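Local coordinates for protein multicopper oxidase (Pseudomonas thermotolerans, PDB 6VOW) that probably oxidises phenolic or lignin-related substrates, as laccases do, passing the electrons through its copper centres to dioxygen, which is reduced to water, at residues E41-P46 against R82-L87; P58-G63 against A142-R147; D88-I93 against P137-A142; G148-L153 against F224-T229. All coordinates share one frame; numbering follows the deposited sequence.

How the interactions relate
From the N terminus, interaction 1 is first to open and first to close: it pairs strand 37-49 with strand 78-85 and closes a loop that contains strand 57-62. Interaction 2 starts on that strand and ends on helix 141-146, so the two contacts cross along the chain, while Gly61 and Gly63 bond back to Ala45 and Ile43 of interaction 1. Interaction 3 is nested inside interaction 2, joins the loop after strand 78-85 to the approach of the same helix, and reaches the copper pair. Interaction 4 follows in series, packing the chain after the helix against the end of strand 218-225 and so tying the first cupredoxin-like unit to the next.

Interaction 1: residues E41-P46 against R82-L87; sequences ELIAAP and RFINKL
Phe83 holds CG opposite its own backbone N (chi1 169°), which swings the ring back toward strand 41-46, where CE1 lies 3.6 Å from Ala44 CB with that methyl at the ring edge and in its plane. Glu41 has its CG likewise opposite N (chi1 -176°) and runs on extended across the end of Ile84, so that OE2 comes within 3.2 Å of Ile84 CD1. The two groups occupy opposite faces of the sheet. Ile43 and Ile84 lie side by side on the face that Glu41 occupies, whereas Leu42, Ala44 and Phe83 face inward, where Tyr62, Thr91 and Ile93 meet the Phe83 ring.

The backbone evidence for parallel pairing is direct. Arg82 O accepts from Leu42 N at 2.8 Å, Leu42 O from Ile84 N at 2.9 Å and Ile84 O from Ala44 N at 3.3 Å. Lys86 N closes the ladder on Ala44 O at 2.8 Å, so Leu42 bonds to the residues on both sides of Phe83, and Ala44 to those on both sides of Asn85. There the strand ends in an Asx turn, Asn85 OD1 taking Leu87 N at 3.0 Å while its ND2 is held by Val115 O and Glu89 O. The axes diverge by 19°, and strand 78-85, with strand 120-126 on its other flank, belongs to the mixed sheet of a cupredoxin beta-sandwich, in which strands 37-49 and 78-85 run parallel as neighbours.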
loop_
_atom_site.group_PDB
_atom_site.type_symbol
_atom_site.label_atom_id
_atom_site.label_comp_id
_atom_site.label_asym_id
_atom_site.label_seq_id
_atom_site.Cartn_x
_atom_site.Cartn_y
_atom_site.Cartn_z
ATOM N N GLU A 41 -2.810 -21.156 0.533
ATOM C CA GLU A 41 -1.416 -21.587 0.365
ATOM C C GLU A 41 -0.833 -20.611 -0.647
ATOM O O GLU A 41 -1.297 -20.598 -1.820
ATOM C CB GLU A 41 -1.339 -22.996 -0.221
ATOM C CG GLU A 41 0.090 -23.494 -0.297
ATOM C CD GLU A 41 0.303 -24.817 -1.005
ATOM O OE1 GLU A 41 -0.058 -25.006 -2.174
ATOM O OE2 GLU A 41 0.906 -25.669 -0.387
ATOM N N LEU A 42 0.151 -19.811 -0.204
ATOM C CA LEU A 42 0.732 -18.768 -1.047
ATOM C C LEU A 42 2.200 -19.081 -1.268
ATOM O O LEU A 42 2.970 -19.138 -0.311
ATOM C CB LEU A 42 0.610 -17.388 -0.436
ATOM C CG LEU A 42 0.966 -16.245 -1.406
ATOM C CD1 LEU A 42 0.136 -16.313 -2.682
ATOM C CD2 LEU A 42 0.792 -14.883 -0.803
ATOM N N ILE A 43 2.598 -19.247 -2.532
ATOM C CA ILE A 43 3.999 -19.576 -2.913
ATOM C C ILE A 43 4.678 -18.383 -3.674
ATOM O O ILE A 43 4.182 -17.949 -4.707
ATOM C CB ILE A 43 3.954 -20.806 -3.830
ATOM C CG1 ILE A 43 3.427 -22.043 -3.103
ATOM C CG2 ILE A 43 5.290 -21.113 -4.393
ATOM C CD1 ILE A 43 3.076 -23.177 -4.047
ATOM N N ALA A 44 5.811 -17.901 -3.154
ATOM C CA ALA A 44 6.740 -17.006 -3.833
ATOM C C ALA A 44 7.733 -17.840 -4.689
ATOM O O ALA A 44 8.415 -18.758 -4.230
ATOM C CB ALA A 44 7.492 -16.226 -2.796
ATOM N N ALA A 45 7.835 -17.507 -5.943
ATOM C CA ALA A 45 8.631 -18.283 -6.866
ATOM C C ALA A 45 8.911 -17.451 -8.095
ATOM O O ALA A 45 8.163 -16.502 -8.347
ATOM C CB ALA A 45 7.892 -19.528 -7.301
ATOM N N PRO A 46 9.971 -17.843 -8.879
ATOM C CA PRO A 46 10.270 -17.163 -10.109
ATOM C C PRO A 46 9.119 -17.227 -11.059
ATOM O O PRO A 46 8.555 -18.273 -11.221
ATOM C CB PRO A 46 11.487 -17.945 -10.666
ATOM C CG PRO A 46 12.132 -18.638 -9.479
ATOM C CD PRO A 46 10.977 -18.914 -8.577
ATOM N N ARG A 82 -0.587 -20.134 4.472
ATOM C CA ARG A 82 0.575 -21.007 4.462
ATOM C C ARG A 82 1.492 -20.438 3.386
ATOM O O ARG A 82 1.284 -20.660 2.194
ATOM C CB ARG A 82 0.100 -22.444 4.190
ATOM C CG ARG A 82 1.139 -23.467 3.806
ATOM C CD ARG A 82 2.059 -23.725 4.925
ATOM N NE ARG A 82 1.470 -24.468 6.062
ATOM C CZ ARG A 82 1.378 -25.784 6.155
ATOM N NH1 ARG A 82 1.721 -26.591 5.154
ATOM N NH2 ARG A 82 0.892 -26.288 7.264
ATOM N N PHE A 83 2.461 -19.614 3.851
ATOM C CA PHE A 83 3.396 -19.060 2.969
ATOM C C PHE A 83 4.638 -19.963 2.775
ATOM O O PHE A 83 5.297 -20.363 3.680
ATOM C CB PHE A 83 3.824 -17.672 3.360
ATOM C CG PHE A 83 4.990 -17.228 2.566
ATOM C CD1 PHE A 83 4.882 -17.104 1.169
ATOM C CD2 PHE A 83 6.169 -16.940 3.159
ATOM C CE1 PHE A 83 5.982 -16.656 0.408
ATOM C CE2 PHE A 83 7.290 -16.505 2.399
ATOM C CZ PHE A 83 7.180 -16.368 1.050
ATOM N N ILE A 84 4.900 -20.268 1.537
ATOM C CA ILE A 84 5.973 -21.173 1.185
ATOM C C ILE A 84 6.941 -20.432 0.311
ATOM O O ILE A 84 6.560 -19.971 -0.762
ATOM C CB ILE A 84 5.465 -22.379 0.398
ATOM C CG1 ILE A 84 4.376 -23.124 1.217
ATOM C CG2 ILE A 84 6.615 -23.352 0.168
ATOM C CD1 ILE A 84 3.658 -24.249 0.460
ATOM N N ASN A 85 8.198 -20.386 0.739
ATOM C CA ASN A 85 9.247 -19.657 0.007
ATOM C C ASN A 85 9.919 -20.585 -1.034
ATOM O O ASN A 85 10.697 -21.465 -0.679
ATOM C CB ASN A 85 10.257 -19.136 0.996
ATOM C CG ASN A 85 11.342 -18.321 0.342
ATOM O OD1 ASN A 85 11.266 -17.988 -0.804
ATOM N ND2 ASN A 85 12.309 -17.974 1.082
ATOM N N LYS A 86 9.579 -20.436 -2.308
ATOM C CA LYS A 86 10.323 -21.137 -3.383
ATOM C C LYS A 86 11.233 -20.225 -4.231
ATOM O O LYS A 86 11.473 -20.437 -5.446
ATOM C CB LYS A 86 9.365 -21.887 -4.249
ATOM C CG LYS A 86 8.605 -22.991 -3.522
ATOM C CD LYS A 86 7.943 -23.893 -4.577
ATOM C CE LYS A 86 7.490 -25.259 -4.077
ATOM N NZ LYS A 86 6.444 -25.832 -4.976
ATOM N N LEU A 87 11.728 -19.190 -3.567
ATOM C CA LEU A 87 12.765 -18.349 -4.116
ATOM C C LEU A 87 14.071 -18.921 -3.678
ATOM O O LEU A 87 14.169 -19.920 -2.957
ATOM C CB LEU A 87 12.617 -16.876 -3.659
ATOM C CG LEU A 87 11.339 -16.240 -4.067
ATOM C CD1 LEU A 87 11.181 -14.947 -3.330
ATOM C CD2 LEU A 87 11.237 -16.021 -5.576
#

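Interaction 2: residues P58-G63 against A142-R147; sequences PAWGYG and ASQLGR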
loop_
_atom_site.group_PDB
_atom_site.type_symbol
_atom_site.label_atom_id
_atom_site.label_comp_id
_atom_site.label_asym_id
_atom_site.label_seq_id
_atom_site.Cartn_x
_atom_site.Cartn_y
_atom_site.Cartn_z
ATOM N N PRO A 58 12.713 -11.662 -15.908
ATOM C CA PRO A 58 12.837 -12.805 -15.029
ATOM C C PRO A 58 12.246 -12.467 -13.665
ATOM O O PRO A 58 12.974 -12.341 -12.759
ATOM C CB PRO A 58 14.355 -13.038 -14.999
ATOM C CG PRO A 58 14.933 -11.650 -15.096
ATOM C CD PRO A 58 14.006 -10.950 -16.061
ATOM N N ALA A 59 10.934 -12.288 -13.583
ATOM C CA ALA A 59 10.309 -11.743 -12.363
ATOM C C ALA A 59 10.139 -12.794 -11.286
ATOM O O ALA A 59 10.336 -13.990 -11.544
ATOM C CB ALA A 59 8.939 -11.097 -12.697
ATOM N N TRP A 60 9.763 -12.346 -10.091
ATOM C CA TRP A 60 9.509 -13.172 -8.882
ATOM C C TRP A 60 8.108 -12.823 -8.445
ATOM O O TRP A 60 7.743 -11.630 -8.366
ATOM C CB TRP A 60 10.456 -12.767 -7.710
ATOM C CG TRP A 60 11.805 -13.192 -7.915
ATOM C CD1 TRP A 60 12.290 -13.847 -8.976
ATOM C CD2 TRP A 60 12.903 -13.032 -7.017
ATOM N NE1 TRP A 60 13.618 -14.091 -8.809
ATOM C CE2 TRP A 60 13.990 -13.605 -7.592
ATOM C CE3 TRP A 60 13.038 -12.473 -5.763
ATOM C CZ2 TRP A 60 15.230 -13.659 -6.974
ATOM C CZ3 TRP A 60 14.326 -12.507 -5.153
ATOM C CH2 TRP A 60 15.366 -13.073 -5.754
ATOM N N GLY A 61 7.310 -13.852 -8.190
ATOM C CA GLY A 61 5.846 -13.645 -7.994
ATOM C C GLY A 61 5.237 -14.549 -6.949
ATOM O O GLY A 61 5.781 -15.625 -6.699
ATOM N N TYR A 62 4.139 -14.061 -6.349
ATOM C CA TYR A 62 3.276 -14.858 -5.542
ATOM C C TYR A 62 2.172 -15.475 -6.404
ATOM O O TYR A 62 1.391 -14.764 -7.038
ATOM C CB TYR A 62 2.609 -14.029 -4.482
ATOM C CG TYR A 62 3.498 -13.312 -3.551
ATOM C CD1 TYR A 62 4.205 -13.984 -2.568
ATOM C CD2 TYR A 62 3.626 -11.926 -3.636
ATOM C CE1 TYR A 62 4.984 -13.296 -1.680
ATOM C CE2 TYR A 62 4.415 -11.217 -2.720
ATOM C CZ TYR A 62 5.063 -11.934 -1.777
ATOM O OH TYR A 62 5.843 -11.322 -0.932
ATOM N N GLY A 63 2.143 -16.808 -6.414
ATOM C CA GLY A 63 1.040 -17.587 -6.954
ATOM C C GLY A 63 1.093 -17.567 -8.419
ATOM O O GLY A 63 0.096 -17.577 -9.050
ATOM N N ALA A 142 13.735 -3.735 -1.987
ATOM C CA ALA A 142 13.846 -3.065 -3.314
ATOM C C ALA A 142 13.890 -4.076 -4.425
ATOM O O ALA A 142 13.141 -4.012 -5.439
ATOM C CB ALA A 142 15.106 -2.187 -3.339
ATOM N N SER A 143 14.776 -5.035 -4.212
ATOM C CA SER A 143 14.932 -6.135 -5.143
ATOM C C SER A 143 13.667 -7.060 -5.250
ATOM O O SER A 143 13.154 -7.381 -6.357
ATOM C CB SER A 143 16.184 -6.940 -4.715
ATOM O OG SER A 143 16.324 -7.999 -5.631
ATOM N N GLN A 144 13.198 -7.513 -4.119
ATOM C CA GLN A 144 12.083 -8.514 -4.099
ATOM C C GLN A 144 10.753 -7.866 -4.495
ATOM O O GLN A 144 10.037 -8.414 -5.301
ATOM C CB GLN A 144 12.015 -9.232 -2.772
ATOM C CG GLN A 144 13.179 -10.167 -2.438
ATOM C CD GLN A 144 12.986 -11.068 -1.211
ATOM O OE1 GLN A 144 13.857 -11.856 -0.902
ATOM N NE2 GLN A 144 11.899 -10.956 -0.521
ATOM N N LEU A 145 10.443 -6.692 -3.975
ATOM C CA LEU A 145 9.285 -5.934 -4.463
ATOM C C LEU A 145 9.488 -5.542 -5.894
ATOM O O LEU A 145 8.582 -5.687 -6.691
ATOM C CB LEU A 145 9.007 -4.654 -3.666
ATOM C CG LEU A 145 8.287 -4.806 -2.311
ATOM C CD1 LEU A 145 9.244 -5.108 -1.198
ATOM C CD2 LEU A 145 7.567 -3.548 -1.896
ATOM N N GLY A 146 10.688 -5.059 -6.205
ATOM C CA GLY A 146 11.013 -4.677 -7.550
ATOM C C GLY A 146 10.787 -5.758 -8.557
ATOM O O GLY A 146 10.353 -5.489 -9.688
ATOM N N ARG A 147 11.120 -6.990 -8.186
ATOM C CA ARG A 147 10.948 -8.074 -9.137
ATOM C C ARG A 147 9.556 -8.629 -9.249
ATOM O O ARG A 147 9.341 -9.544 -10.010
ATOM C CB ARG A 147 11.882 -9.231 -8.784
ATOM C CG ARG A 147 13.194 -9.144 -9.510
ATOM C CD ARG A 147 13.810 -10.513 -9.785
ATOM N NE ARG A 147 15.242 -10.292 -9.768
ATOM C CZ ARG A 147 15.918 -10.030 -8.657
ATOM N NH1 ARG A 147 15.310 -10.000 -7.459
ATOM N NH2 ARG A 147 17.171 -9.739 -8.754
#
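Arg147 lies over one face of the Trp60 indole, touching it along much of its length. Its CD rests 3.6 Å from the centroid of the five-membered ring, a CH-pi contact, and CZ stands 4.2 Å from that of the six-membered ring, a cation-pi contact. The chain bends at chi3 (-149°), which carries Arg147 NH1 to 3.5 Å from Trp60 CH2; the guanidinium is inclined 32° to the ring rather than stacked flat. NH1 also bonds Ser143 OG, one helical turn back, at 2.9 Å, which helps to hold the group's rotation. The stack and the backbone bond beside it form the tight part: Trp60 N donates a hydrogen bond to Arg147 O at 2.8 Å, nearly straight (174°), and Ala59 CB presses on the same oxygen at 3.1 Å. Strand 57-62 is the outermost of its cupredoxin sheet, with Gly61 bonded inward to Ala45, so the residue just after helix 141-146 docks on the sheet's outer margin. Buried Gln144 continues the close packing at the indole edge, its CG 3.8 Å from Trp60 CZ3. Toward solvent the fit slackens: exposed Pro58 offers little but its O, 3.6 Å from Arg147 CD, and both Trp60 and Arg147 remain partly exposed.

Interaction 3: residues D88-I93 against P137-A142; sequences DEPTTI and PHESSA. With C2O (Cu-O-Cu linkage), chain B.
Thr92 OG1 has two partners: it accepts the backbone N-H of His138 at 3.1 Å, with an angle of 150° at the hydrogen, and donates to Gly106 O. The hydroxyl reaches these partners because it sits between its own backbone N and carbonyl carbon (chi1 63°). His138 belongs to a His-X-His motif with His136, a hallmark of multicopper oxidases, and its NE2 binds one copper of the Cu-O-Cu pair; Thr92 is therefore a second-shell residue that positions the main chain of a copper ligand. A valine in place of Thr92 would probably leave both His138 N and Gly106 O without their mate and allow the histidine backbone to shift relative to the metal.

Beside this bond the two chain segments pack closely. Thr92 O receives a CA-H...O contact from Pro137 CA at 3.2 Å, and Thr91 OG1 lies 3.5 Å from Pro137 CB. Farther along, Glu139 turns its CG opposite its backbone N, to 3.7 Å from Pro90 O, and a bend at the second torsion (chi2 102°) then brings Glu139 OE1 to 3.5 Å from Pro90 CB. The outer end is looser: Ser140 OG makes only a weak bond to Glu89 OE2, at 3.5 Å, just before helix 141-146 begins. At the inner end His393 and His438 share the copper with His138, whose ring leads away from Thr92 and has the bridging O1 at its edge, with NE2 of His138 2.2 Å from the copper CU3.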
loop_
_atom_site.group_PDB
_atom_site.type_symbol
_atom_site.label_atom_id
_atom_site.label_comp_id
_atom_site.label_asym_id
_atom_site.label_seq_id
_atom_site.Cartn_x
_atom_site.Cartn_y
_atom_site.Cartn_z
ATOM N N ASP A 88 15.103 -18.268 -4.146
ATOM C CA ASP A 88 16.426 -18.730 -3.874
ATOM C C ASP A 88 17.047 -17.940 -2.769
ATOM O O ASP A 88 18.184 -18.118 -2.548
ATOM C CB ASP A 88 17.270 -18.860 -5.132
ATOM C CG ASP A 88 17.555 -17.531 -5.841
ATOM O OD1 ASP A 88 17.509 -16.399 -5.221
ATOM O OD2 ASP A 88 17.845 -17.657 -7.074
ATOM N N GLU A 89 16.251 -17.131 -2.061
ATOM C CA GLU A 89 16.705 -16.409 -0.897
ATOM C C GLU A 89 15.578 -16.131 0.131
ATOM O O GLU A 89 14.437 -16.243 -0.185
ATOM C CB GLU A 89 17.304 -15.070 -1.314
ATOM C CG GLU A 89 16.280 -14.066 -1.793
ATOM C CD GLU A 89 16.940 -12.857 -2.432
ATOM O OE1 GLU A 89 17.982 -12.986 -3.062
ATOM O OE2 GLU A 89 16.452 -11.780 -2.312
ATOM N N PRO A 90 15.971 -15.717 1.344
ATOM C CA PRO A 90 14.969 -15.540 2.373
ATOM C C PRO A 90 13.924 -14.462 2.055
ATOM O O PRO A 90 14.189 -13.543 1.327
ATOM C CB PRO A 90 15.804 -15.147 3.602
ATOM C CG PRO A 90 17.212 -15.579 3.317
ATOM C CD PRO A 90 17.367 -15.524 1.866
ATOM N N THR A 91 12.726 -14.590 2.592
ATOM C CA THR A 91 11.694 -13.576 2.381
ATOM C C THR A 91 10.735 -13.680 3.559
ATOM O O THR A 91 10.820 -14.589 4.362
ATOM C CB THR A 91 11.094 -13.709 0.947
ATOM O OG1 THR A 91 10.208 -12.634 0.618
ATOM C CG2 THR A 91 10.445 -15.016 0.766
ATOM N N THR A 92 9.921 -12.678 3.724
ATOM C CA THR A 92 8.830 -12.730 4.642
ATOM C C THR A 92 7.645 -12.165 3.814
ATOM O O THR A 92 7.803 -11.808 2.631
ATOM C CB THR A 92 9.020 -11.780 5.820
ATOM O OG1 THR A 92 9.061 -10.434 5.314
ATOM C CG2 THR A 92 10.266 -12.136 6.704
ATOM N N ILE A 93 6.486 -12.099 4.466
ATOM C CA ILE A 93 5.294 -11.417 3.905
ATOM C C ILE A 93 4.840 -10.514 4.965
ATOM O O ILE A 93 4.568 -10.945 6.082
ATOM C CB ILE A 93 4.121 -12.341 3.483
ATOM C CG1 ILE A 93 4.583 -13.166 2.296
ATOM C CG2 ILE A 93 2.933 -11.494 2.969
ATOM C CD1 ILE A 93 3.592 -14.251 1.849
ATOM N N PRO A 137 7.157 -8.410 0.651
ATOM C CA PRO A 137 8.218 -8.782 1.585
ATOM C C PRO A 137 8.656 -7.644 2.338
ATOM O O PRO A 137 8.363 -6.510 1.963
ATOM C CB PRO A 137 9.361 -9.257 0.675
ATOM C CG PRO A 137 8.645 -9.717 -0.530
ATOM C CD PRO A 137 7.514 -8.785 -0.717
ATOM N N HIS A 138 9.347 -7.949 3.421
ATOM C CA HIS A 138 10.057 -6.945 4.168
ATOM C C HIS A 138 11.530 -7.320 4.362
ATOM O O HIS A 138 12.108 -7.029 5.373
ATOM C CB HIS A 138 9.380 -6.759 5.481
ATOM C CG HIS A 138 9.252 -5.348 5.830
ATOM N ND1 HIS A 138 10.317 -4.632 6.317
ATOM C CD2 HIS A 138 8.247 -4.476 5.631
ATOM C CE1 HIS A 138 9.950 -3.379 6.486
ATOM N NE2 HIS A 138 8.699 -3.273 6.100
ATOM N N GLU A 139 12.088 -7.959 3.345
ATOM C CA GLU A 139 13.418 -8.497 3.340
ATOM C C GLU A 139 13.869 -8.274 1.927
ATOM O O GLU A 139 13.118 -8.603 1.026
ATOM C CB GLU A 139 13.425 -10.009 3.657
ATOM C CG GLU A 139 14.818 -10.680 3.589
ATOM C CD GLU A 139 15.518 -10.962 4.934
ATOM O OE1 GLU A 139 16.278 -11.968 5.030
ATOM O OE2 GLU A 139 15.357 -10.180 5.886
ATOM N N SER A 140 15.071 -7.734 1.714
ATOM C CA SER A 140 15.591 -7.506 0.348
ATOM C C SER A 140 14.547 -6.767 -0.483
ATOM O O SER A 140 14.236 -7.139 -1.589
ATOM C CB SER A 140 15.941 -8.859 -0.346
ATOM O OG SER A 140 16.775 -9.689 0.453
ATOM N N SER A 141 14.030 -5.701 0.078
ATOM C CA SER A 141 12.764 -5.183 -0.298
ATOM C C SER A 141 12.784 -4.611 -1.686
ATOM O O SER A 141 12.001 -5.027 -2.525
ATOM C CB SER A 141 12.267 -4.174 0.754
ATOM O OG SER A 141 12.220 -4.722 2.096
ATOM N N ALA A 142 13.735 -3.735 -1.987
ATOM C CA ALA A 142 13.846 -3.065 -3.314
ATOM C C ALA A 142 13.890 -4.076 -4.425
ATOM O O ALA A 142 13.141 -4.012 -5.439
ATOM C CB ALA A 142 15.106 -2.187 -3.339
HETATM CU CU2 C2O B . 4.102 -1.902 2.778
HETATM CU CU3 C2O B . 7.185 -1.673 6.182
HETATM O O1 C2O B . 5.625 -1.629 4.490
#

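Interaction 4: residues G148-L153 against F224-T229; sequences GLVGPL and FNLDNT
Leu226 and Val150 run alongside each other, pointing opposite ways, at the centre of this contact, and Val150 CG2 comes to 3.5 Å from Leu226 CB, closer than carbons usually pack. The same methyl lies 3.7 Å from Leu226 CD1. Leu226 keeps its CG beside its backbone N (chi1 -51°), extending CD1 along segment 148-153, to 4.0 Å from Gly151 C. Val150 CG1, for its part, rests 3.6 Å from Leu226 O, a buried carbonyl with no hydrogen-bond partner in the model.

The second focus is Phe224, whose ring carries Pro152 over one face. Pro152 CB stands over the ring centre, 3.7 Å from the centroid and only 9° off its normal, a well-aligned CH-pi contact. Ser170 and Asn132 also touch the phenylalanine. With Phe224 replaced by an alanine, Pro152 CB would probably lose the ring face it rests on and a gap would open beneath it.

From Asn225 onward, two successive Asx turns shape the chain: Asn225 OD1 takes Asp227 N at 2.7 Å, and Asp227 OD2 takes Thr229 N at the same distance. Asn228 then reaches back through ND2 to Ala142 O on helix 141-146.

Strand 151-156 lies in a sheet of the first cupredoxin-like unit and strand 218-225 in a sheet of the second. Since no hydrogen bond passes between segments 148-153 and 224-229, their direct cohesion here rests on shape and apolar burial, with the CH-pi contact as its most directional element.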
loop_
_atom_site.group_PDB
_atom_site.type_symbol
_atom_site.label_atom_id
_atom_site.label_comp_id
_atom_site.label_asym_id
_atom_site.label_seq_id
_atom_site.Cartn_x
_atom_site.Cartn_y
_atom_site.Cartn_z
ATOM N N GLY A 148 8.611 -8.139 -8.482
ATOM C CA GLY A 148 7.274 -8.637 -8.653
ATOM C C GLY A 148 6.597 -9.061 -7.392
ATOM O O GLY A 148 5.452 -9.360 -7.472
ATOM N N LEU A 149 7.280 -9.110 -6.259
ATOM C CA LEU A 149 6.678 -9.662 -5.039
ATOM C C LEU A 149 5.857 -8.637 -4.365
ATOM O O LEU A 149 6.275 -8.095 -3.364
ATOM C CB LEU A 149 7.723 -10.276 -4.077
ATOM C CG LEU A 149 8.336 -11.529 -4.694
ATOM C CD1 LEU A 149 9.691 -11.764 -4.060
ATOM C CD2 LEU A 149 7.496 -12.802 -4.692
ATOM N N VAL A 150 4.637 -8.450 -4.919
ATOM C CA VAL A 150 3.633 -7.576 -4.404
ATOM C C VAL A 150 2.271 -8.095 -4.794
ATOM O O VAL A 150 2.089 -8.630 -5.929
ATOM C CB VAL A 150 3.729 -6.153 -4.917
ATOM C CG1 VAL A 150 4.989 -5.493 -4.517
ATOM C CG2 VAL A 150 3.511 -6.052 -6.367
ATOM N N GLY A 151 1.322 -7.947 -3.895
ATOM C CA GLY A 151 -0.049 -8.389 -4.242
ATOM C C GLY A 151 -1.126 -7.609 -3.526
ATOM O O GLY A 151 -0.868 -7.036 -2.474
ATOM N N PRO A 152 -2.353 -7.612 -4.046
ATOM C CA PRO A 152 -3.493 -7.015 -3.349
ATOM C C PRO A 152 -4.135 -7.971 -2.319
ATOM O O PRO A 152 -4.226 -9.197 -2.609
ATOM C CB PRO A 152 -4.501 -6.714 -4.503
ATOM C CG PRO A 152 -4.109 -7.558 -5.628
ATOM C CD PRO A 152 -2.790 -8.269 -5.261
ATOM N N LEU A 153 -4.536 -7.415 -1.161
ATOM C CA LEU A 153 -5.406 -8.072 -0.130
ATOM C C LEU A 153 -6.678 -7.286 0.102
ATOM O O LEU A 153 -6.629 -6.121 0.486
ATOM C CB LEU A 153 -4.691 -8.176 1.192
ATOM C CG LEU A 153 -5.410 -8.687 2.420
ATOM C CD1 LEU A 153 -6.034 -10.015 2.122
ATOM C CD2 LEU A 153 -4.467 -8.759 3.599
ATOM N N PHE A 224 -4.714 -0.054 -6.081
ATOM C CA PHE A 224 -3.566 -0.398 -5.263
ATOM C C PHE A 224 -2.288 0.074 -5.948
ATOM O O PHE A 224 -2.013 -0.264 -7.108
ATOM C CB PHE A 224 -3.434 -1.916 -5.075
ATOM C CG PHE A 224 -4.664 -2.610 -4.591
ATOM C CD1 PHE A 224 -5.659 -2.955 -5.458
ATOM C CD2 PHE A 224 -4.793 -2.959 -3.271
ATOM C CE1 PHE A 224 -6.756 -3.674 -4.981
ATOM C CE2 PHE A 224 -5.914 -3.587 -2.783
ATOM C CZ PHE A 224 -6.874 -4.008 -3.667
ATOM N N ASN A 225 -1.502 0.839 -5.227
ATOM C CA ASN A 225 -0.210 1.229 -5.782
ATOM C C ASN A 225 0.798 0.224 -5.237
ATOM O O ASN A 225 1.204 0.284 -4.051
ATOM C CB ASN A 225 0.136 2.682 -5.422
ATOM C CG ASN A 225 1.537 3.079 -5.929
ATOM O OD1 ASN A 225 2.385 2.221 -6.211
ATOM N ND2 ASN A 225 1.772 4.390 -6.049
ATOM N N LEU A 226 1.167 -0.733 -6.086
ATOM C CA LEU A 226 2.044 -1.733 -5.665
ATOM C C LEU A 226 3.450 -1.413 -6.067
ATOM O O LEU A 226 4.297 -2.276 -5.941
ATOM C CB LEU A 226 1.615 -3.131 -6.138
ATOM C CG LEU A 226 0.186 -3.477 -5.832
ATOM C CD1 LEU A 226 -0.018 -4.922 -6.235
ATOM C CD2 LEU A 226 -0.140 -3.340 -4.348
ATOM N N ASP A 227 3.723 -0.155 -6.402
ATOM C CA ASP A 227 5.013 0.230 -6.856
ATOM C C ASP A 227 5.994 0.515 -5.750
ATOM O O ASP A 227 5.631 0.901 -4.725
ATOM C CB ASP A 227 4.939 1.419 -7.759
ATOM C CG ASP A 227 6.209 1.523 -8.630
ATOM O OD1 ASP A 227 6.353 0.656 -9.564
ATOM O OD2 ASP A 227 7.089 2.406 -8.281
ATOM N N ASN A 228 7.269 0.312 -6.016
ATOM C CA ASN A 228 8.416 0.651 -5.108
ATOM C C ASN A 228 8.580 2.123 -4.918
ATOM O O ASN A 228 9.108 2.512 -3.890
ATOM C CB ASN A 228 9.784 0.235 -5.732
ATOM C CG ASN A 228 10.035 -1.257 -5.735
ATOM O OD1 ASN A 228 9.128 -2.033 -5.969
ATOM N ND2 ASN A 228 11.304 -1.664 -5.515
ATOM N N THR A 229 8.275 2.949 -5.925
ATOM C CA THR A 229 8.646 4.431 -5.873
ATOM C C THR A 229 7.659 5.441 -6.475
ATOM O O THR A 229 7.639 6.612 -6.049
ATOM C CB THR A 229 10.060 4.697 -6.509
ATOM O OG1 THR A 229 9.938 5.083 -7.874
ATOM C CG2 THR A 229 10.850 3.512 -6.466
#